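PDB 2BDV: phage-related conserved hypothetical protein, BB2244 from Bordetella bronchiseptica, which is of unknown function but belongs to the SOS response associated peptidase (SRAP) family, whose characterised members form covalent cross-links with abasic sites in DNA. Local coordinates for residues Ala115-Leu127 with Ala199-Ser212. Numbering follows the deposited sequence.
Sequences AKQPYYIHGDAPL and AFSWYPVRQEVGSS
Y120 and H122 pair with Y203 and S201 in antiparallel register, setting the short strand 201-204 along strand 116-123 as the outermost strand of a four-stranded sheet. Four backbone hydrogen bonds carry the pairing, among them Y120 N to Y203 O (2.9 Å) and S201 N to H122 O (2.9 Å). A fifth, V205 N to P118 O, extends it just past the strand.

The Q117 side chain secures that end. With CG anti to the backbone N (chi1 167°), a bend at chi2 (63°) folds the amide back toward P118 O and V205 O. CD passes P204 CB at 3.9 Å, and NE2 ends between two carbonyls, giving one N-H to P118 O (2.8 Å) and the other to V205 O (3.2 Å). Both acceptors lie close to the amide plane, which fixes its rotation. P118 O thus accepts twice, with Q117 NE2 and V205 N arriving from opposite faces of its carbonyl plane.

On one face of the sheet P204 CB sits over the Y119 ring in a CH-pi contact, 4.1 Å from the centroid, while I121 CG1 lies alongside W202 CB. On the other, Y120 and Y203 point the same way with ring planes inclined at 62°, and Y120 also meets the rings of Y103 and Y34. H122 ND1 donates to G123 O (2.7 Å) nearly in the ring plane, while S201 O sits above one face, offset toward the rim. Past the strand, V205 CG1 and V209 CG2 close on the P118 ring, whose other neighbours include W105.

The chemistry is that of a sheet edge: main-chain bonds set the register, proline and aromatic groups pack on the face of Y119 and P204, tyrosine and histidine rings on the other, and one glutamine amide ties the departing chain back to its neighbour.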
loop_
_atom_site.group_PDB
_atom_site.type_symbol
_atom_site.label_atom_id
_atom_site.label_comp_id
_atom_site.label_asym_id
_atom_site.label_seq_id
_atom_site.Cartn_x
_atom_site.Cartn_y
_atom_site.Cartn_z
ATOM N N ALA A 115 -4.939 -15.215 20.627
ATOM C CA ALA A 115 -5.089 -15.998 19.406
ATOM C C ALA A 115 -5.755 -15.111 18.368
ATOM O O ALA A 115 -6.827 -14.549 18.608
ATOM C CB ALA A 115 -5.941 -17.234 19.660
ATOM N N LYS A 116 -5.117 -14.976 17.216
ATOM C CA LYS A 116 -5.670 -14.140 16.167
ATOM C C LYS A 116 -6.026 -14.930 14.921
ATOM O O LYS A 116 -5.281 -15.809 14.490
ATOM C CB LYS A 116 -4.682 -13.027 15.812
ATOM C CG LYS A 116 -4.623 -11.898 16.819
ATOM C CD LYS A 116 -3.459 -10.976 16.509
ATOM C CE LYS A 116 -3.588 -9.640 17.225
ATOM N NZ LYS A 116 -4.788 -8.886 16.737
ATOM N N GLN A 117 -7.179 -14.602 14.352
ATOM C CA GLN A 117 -7.668 -15.246 13.139
ATOM C C GLN A 117 -7.407 -14.354 11.916
ATOM O O GLN A 117 -8.027 -13.303 11.754
ATOM C CB GLN A 117 -9.172 -15.517 13.275
ATOM C CG GLN A 117 -9.872 -15.895 11.976
ATOM C CD GLN A 117 -9.348 -17.191 11.377
ATOM O OE1 GLN A 117 -9.487 -18.264 11.970
ATOM N NE2 GLN A 117 -8.737 -17.096 10.201
ATOM N N PRO A 118 -6.475 -14.762 11.046
ATOM C CA PRO A 118 -6.176 -13.963 9.852
ATOM C C PRO A 118 -7.297 -13.993 8.801
ATOM O O PRO A 118 -7.895 -15.039 8.550
ATOM C CB PRO A 118 -4.881 -14.597 9.335
ATOM C CG PRO A 118 -5.020 -16.039 9.752
ATOM C CD PRO A 118 -5.575 -15.928 11.150
ATOM N N TYR A 119 -7.588 -12.839 8.204
ATOM C CA TYR A 119 -8.615 -12.742 7.166
ATOM C C TYR A 119 -7.996 -12.193 5.882
ATOM O O TYR A 119 -7.024 -11.431 5.926
ATOM C CB TYR A 119 -9.753 -11.798 7.594
ATOM C CG TYR A 119 -10.748 -12.401 8.554
ATOM C CD1 TYR A 119 -10.465 -12.490 9.918
ATOM C CD2 TYR A 119 -11.952 -12.932 8.095
ATOM C CE1 TYR A 119 -11.352 -13.098 10.802
ATOM C CE2 TYR A 119 -12.847 -13.542 8.971
ATOM C CZ TYR A 119 -12.539 -13.626 10.323
ATOM O OH TYR A 119 -13.404 -14.266 11.187
ATOM N N TYR A 120 -8.544 -12.587 4.738
ATOM C CA TYR A 120 -8.059 -12.080 3.455
ATOM C C TYR A 120 -9.185 -11.203 2.882
ATOM O O TYR A 120 -10.320 -11.659 2.779
ATOM C CB TYR A 120 -7.745 -13.235 2.485
ATOM C CG TYR A 120 -7.340 -12.761 1.100
ATOM C CD1 TYR A 120 -6.208 -11.972 0.923
ATOM C CD2 TYR A 120 -8.096 -13.087 -0.023
ATOM C CE1 TYR A 120 -5.836 -11.518 -0.327
ATOM C CE2 TYR A 120 -7.733 -12.637 -1.293
ATOM C CZ TYR A 120 -6.595 -11.849 -1.435
ATOM O OH TYR A 120 -6.197 -11.388 -2.675
ATOM N N ILE A 121 -8.867 -9.952 2.542
ATOM C CA ILE A 121 -9.841 -8.994 1.995
ATOM C C ILE A 121 -9.507 -8.690 0.540
ATOM O O ILE A 121 -8.342 -8.496 0.202
ATOM C CB ILE A 121 -9.831 -7.614 2.743
ATOM C CG1 ILE A 121 -10.067 -7.788 4.239
ATOM C CG2 ILE A 121 -10.947 -6.731 2.230
ATOM C CD1 ILE A 121 -8.872 -8.220 5.009
ATOM N N HIS A 122 -10.518 -8.633 -0.324
ATOM C CA HIS A 122 -10.265 -8.340 -1.737
ATOM C C HIS A 122 -11.466 -7.717 -2.448
ATOM O O HIS A 122 -12.546 -7.577 -1.876
ATOM C CB HIS A 122 -9.854 -9.623 -2.459
ATOM C CG HIS A 122 -10.966 -10.614 -2.583
ATOM N ND1 HIS A 122 -11.992 -10.468 -3.491
ATOM C CD2 HIS A 122 -11.253 -11.724 -1.865
ATOM C CE1 HIS A 122 -12.865 -11.445 -3.325
ATOM N NE2 HIS A 122 -12.440 -12.221 -2.345
ATOM N N GLY A 123 -11.251 -7.340 -3.702
ATOM C CA GLY A 123 -12.303 -6.754 -4.508
ATOM C C GLY A 123 -12.594 -7.664 -5.694
ATOM O O GLY A 123 -12.252 -8.844 -5.668
ATOM N N ASP A 124 -13.221 -7.109 -6.729
ATOM C CA ASP A 124 -13.570 -7.856 -7.931
ATOM C C ASP A 124 -12.472 -7.742 -8.986
ATOM O O ASP A 124 -12.581 -8.302 -10.072
ATOM C CB ASP A 124 -14.896 -7.337 -8.484
ATOM C CG ASP A 124 -16.052 -7.562 -7.520
ATOM O OD1 ASP A 124 -17.007 -6.753 -7.512
ATOM O OD2 ASP A 124 -16.009 -8.562 -6.772
ATOM N N ALA A 125 -11.413 -7.013 -8.654
ATOM C CA ALA A 125 -10.290 -6.821 -9.566
ATOM C C ALA A 125 -9.109 -6.248 -8.793
ATOM O O ALA A 125 -9.266 -5.813 -7.653
ATOM C CB ALA A 125 -10.696 -5.872 -10.694
ATOM N N PRO A 126 -7.906 -6.255 -9.399
ATOM C CA PRO A 126 -6.696 -5.729 -8.758
ATOM C C PRO A 126 -6.923 -4.339 -8.179
ATOM O O PRO A 126 -7.554 -3.491 -8.808
ATOM C CB PRO A 126 -5.681 -5.725 -9.898
ATOM C CG PRO A 126 -6.080 -6.942 -10.673
ATOM C CD PRO A 126 -7.589 -6.818 -10.725
ATOM N N LEU A 127 -6.396 -4.107 -6.984
ATOM C CA LEU A 127 -6.563 -2.831 -6.312
ATOM C C LEU A 127 -5.355 -1.921 -6.523
ATOM O O LEU A 127 -4.230 -2.393 -6.692
ATOM C CB LEU A 127 -6.773 -3.080 -4.819
ATOM C CG LEU A 127 -7.664 -4.282 -4.491
ATOM C CD1 LEU A 127 -7.622 -4.507 -2.994
ATOM C CD2 LEU A 127 -9.101 -4.059 -4.968
ATOM N N ALA A 199 -17.273 -2.494 -1.626
ATOM C CA ALA A 199 -16.652 -3.010 -2.850
ATOM C C ALA A 199 -15.752 -4.214 -2.586
ATOM O O ALA A 199 -15.216 -4.817 -3.518
ATOM C CB ALA A 199 -15.847 -1.904 -3.528
ATOM N N PHE A 200 -15.604 -4.563 -1.311
ATOM C CA PHE A 200 -14.757 -5.678 -0.897
ATOM C C PHE A 200 -15.515 -6.793 -0.180
ATOM O O PHE A 200 -16.553 -6.567 0.440
ATOM C CB PHE A 200 -13.657 -5.191 0.056
ATOM C CG PHE A 200 -12.947 -3.959 -0.405
ATOM C CD1 PHE A 200 -13.298 -2.707 0.096
ATOM C CD2 PHE A 200 -11.924 -4.044 -1.336
ATOM C CE1 PHE A 200 -12.636 -1.559 -0.328
ATOM C CE2 PHE A 200 -11.258 -2.905 -1.768
ATOM C CZ PHE A 200 -11.610 -1.657 -1.265
ATOM N N SER A 201 -14.972 -7.999 -0.266
ATOM C CA SER A 201 -15.525 -9.157 0.415
ATOM C C SER A 201 -14.298 -9.773 1.091
ATOM O O SER A 201 -13.167 -9.427 0.744
ATOM C CB SER A 201 -16.157 -10.143 -0.580
ATOM O OG SER A 201 -15.202 -10.655 -1.491
ATOM N N TRP A 202 -14.502 -10.664 2.056
ATOM C CA TRP A 202 -13.368 -11.278 2.741
ATOM C C TRP A 202 -13.725 -12.597 3.385
ATOM O O TRP A 202 -14.895 -12.889 3.612
ATOM C CB TRP A 202 -12.821 -10.321 3.806
ATOM C CG TRP A 202 -13.855 -9.848 4.769
ATOM C CD1 TRP A 202 -14.300 -10.494 5.889
ATOM C CD2 TRP A 202 -14.609 -8.637 4.678
ATOM N NE1 TRP A 202 -15.286 -9.757 6.499
ATOM C CE2 TRP A 202 -15.495 -8.611 5.776
ATOM C CE3 TRP A 202 -14.623 -7.567 3.771
ATOM C CZ2 TRP A 202 -16.391 -7.556 5.994
ATOM C CZ3 TRP A 202 -15.515 -6.516 3.984
ATOM C CH2 TRP A 202 -16.385 -6.520 5.088
ATOM N N TYR A 203 -12.708 -13.404 3.666
ATOM C CA TYR A 203 -12.932 -14.690 4.306
ATOM C C TYR A 203 -11.755 -15.038 5.218
ATOM O O TYR A 203 -10.656 -14.496 5.069
ATOM C CB TYR A 203 -13.138 -15.795 3.255
ATOM C CG TYR A 203 -12.036 -15.903 2.220
ATOM C CD1 TYR A 203 -12.114 -15.210 1.005
ATOM C CD2 TYR A 203 -10.905 -16.671 2.467
ATOM C CE1 TYR A 203 -11.087 -15.285 0.067
ATOM C CE2 TYR A 203 -9.873 -16.750 1.542
ATOM C CZ TYR A 203 -9.963 -16.060 0.347
ATOM O OH TYR A 203 -8.931 -16.138 -0.563
ATOM N N PRO A 204 -11.977 -15.939 6.192
ATOM C CA PRO A 204 -10.882 -16.308 7.088
ATOM C C PRO A 204 -9.946 -17.277 6.381
ATOM O O PRO A 204 -10.402 -18.251 5.775
ATOM C CB PRO A 204 -11.609 -16.948 8.267
ATOM C CG PRO A 204 -12.762 -17.642 7.592
ATOM C CD PRO A 204 -13.230 -16.619 6.573
ATOM N N VAL A 205 -8.646 -17.005 6.430
ATOM C CA VAL A 205 -7.688 -17.898 5.796
ATOM C C VAL A 205 -7.451 -19.040 6.776
ATOM O O VAL A 205 -7.217 -18.813 7.960
ATOM C CB VAL A 205 -6.359 -17.173 5.475
ATOM C CG1 VAL A 205 -5.867 -16.450 6.685
ATOM C CG2 VAL A 205 -5.320 -18.180 4.990
ATOM N N ARG A 206 -7.526 -20.267 6.276
ATOM C CA ARG A 206 -7.377 -21.446 7.115
ATOM C C ARG A 206 -5.958 -21.990 7.142
ATOM O O ARG A 206 -5.597 -22.766 8.028
ATOM C CB ARG A 206 -8.370 -22.509 6.638
ATOM C CG ARG A 206 -9.760 -21.912 6.365
ATOM C CD ARG A 206 -10.778 -22.950 5.907
ATOM N NE ARG A 206 -11.948 -22.342 5.283
ATOM C CZ ARG A 206 -13.067 -22.998 4.989
ATOM N NH1 ARG A 206 -13.169 -24.290 5.271
ATOM N NH2 ARG A 206 -14.079 -22.374 4.396
ATOM N N GLN A 207 -5.151 -21.567 6.175
ATOM C CA GLN A 207 -3.758 -21.993 6.092
ATOM C C GLN A 207 -2.935 -21.121 7.046
ATOM O O GLN A 207 -3.487 -20.289 7.772
ATOM C CB GLN A 207 -3.245 -21.840 4.650
ATOM C CG GLN A 207 -2.895 -20.411 4.239
ATOM C CD GLN A 207 -2.664 -20.252 2.740
ATOM O OE1 GLN A 207 -2.049 -19.279 2.293
ATOM N NE2 GLN A 207 -3.168 -21.199 1.957
ATOM N N GLU A 208 -1.620 -21.322 7.051
ATOM C CA GLU A 208 -0.721 -20.545 7.907
ATOM C C GLU A 208 -0.189 -19.321 7.169
ATOM O O GLU A 208 0.461 -19.448 6.133
ATOM C CB GLU A 208 0.470 -21.400 8.359
ATOM C CG GLU A 208 0.245 -22.201 9.629
ATOM C CD GLU A 208 -0.913 -23.169 9.522
ATOM O OE1 GLU A 208 -0.872 -24.060 8.640
ATOM O OE2 GLU A 208 -1.866 -23.039 10.327
ATOM N N VAL A 209 -0.461 -18.138 7.710
ATOM C CA VAL A 209 0.002 -16.893 7.105
ATOM C C VAL A 209 0.655 -16.002 8.154
ATOM O O VAL A 209 1.326 -15.024 7.825
ATOM C CB VAL A 209 -1.159 -16.120 6.457
ATOM C CG1 VAL A 209 -1.718 -16.913 5.295
ATOM C CG2 VAL A 209 -2.243 -15.853 7.490
ATOM N N GLY A 210 0.448 -16.351 9.419
ATOM C CA GLY A 210 1.015 -15.579 10.508
ATOM C C GLY A 210 0.093 -15.512 11.713
ATOM O O GLY A 210 -1.120 -15.703 11.590
ATOM N N SER A 211 0.675 -15.238 12.879
ATOM C CA SER A 211 -0.079 -15.137 14.125
ATOM C C SER A 211 -0.599 -13.717 14.351
ATOM O O SER A 211 -1.627 -13.520 15.003
ATOM C CB SER A 211 0.796 -15.550 15.314
ATOM O OG SER A 211 1.177 -16.910 15.223
ATOM N N SER A 212 0.123 -12.736 13.814
ATOM C CA SER A 212 -0.249 -11.328 13.945
ATOM C C SER A 212 0.197 -10.533 12.720
ATOM O O SER A 212 0.915 -11.055 11.866
ATOM C CB SER A 212 0.385 -10.721 15.203
ATOM O OG SER A 212 -0.123 -11.322 16.383
HETATM O O HOH W 1 -13.662 -3.693 -6.218
#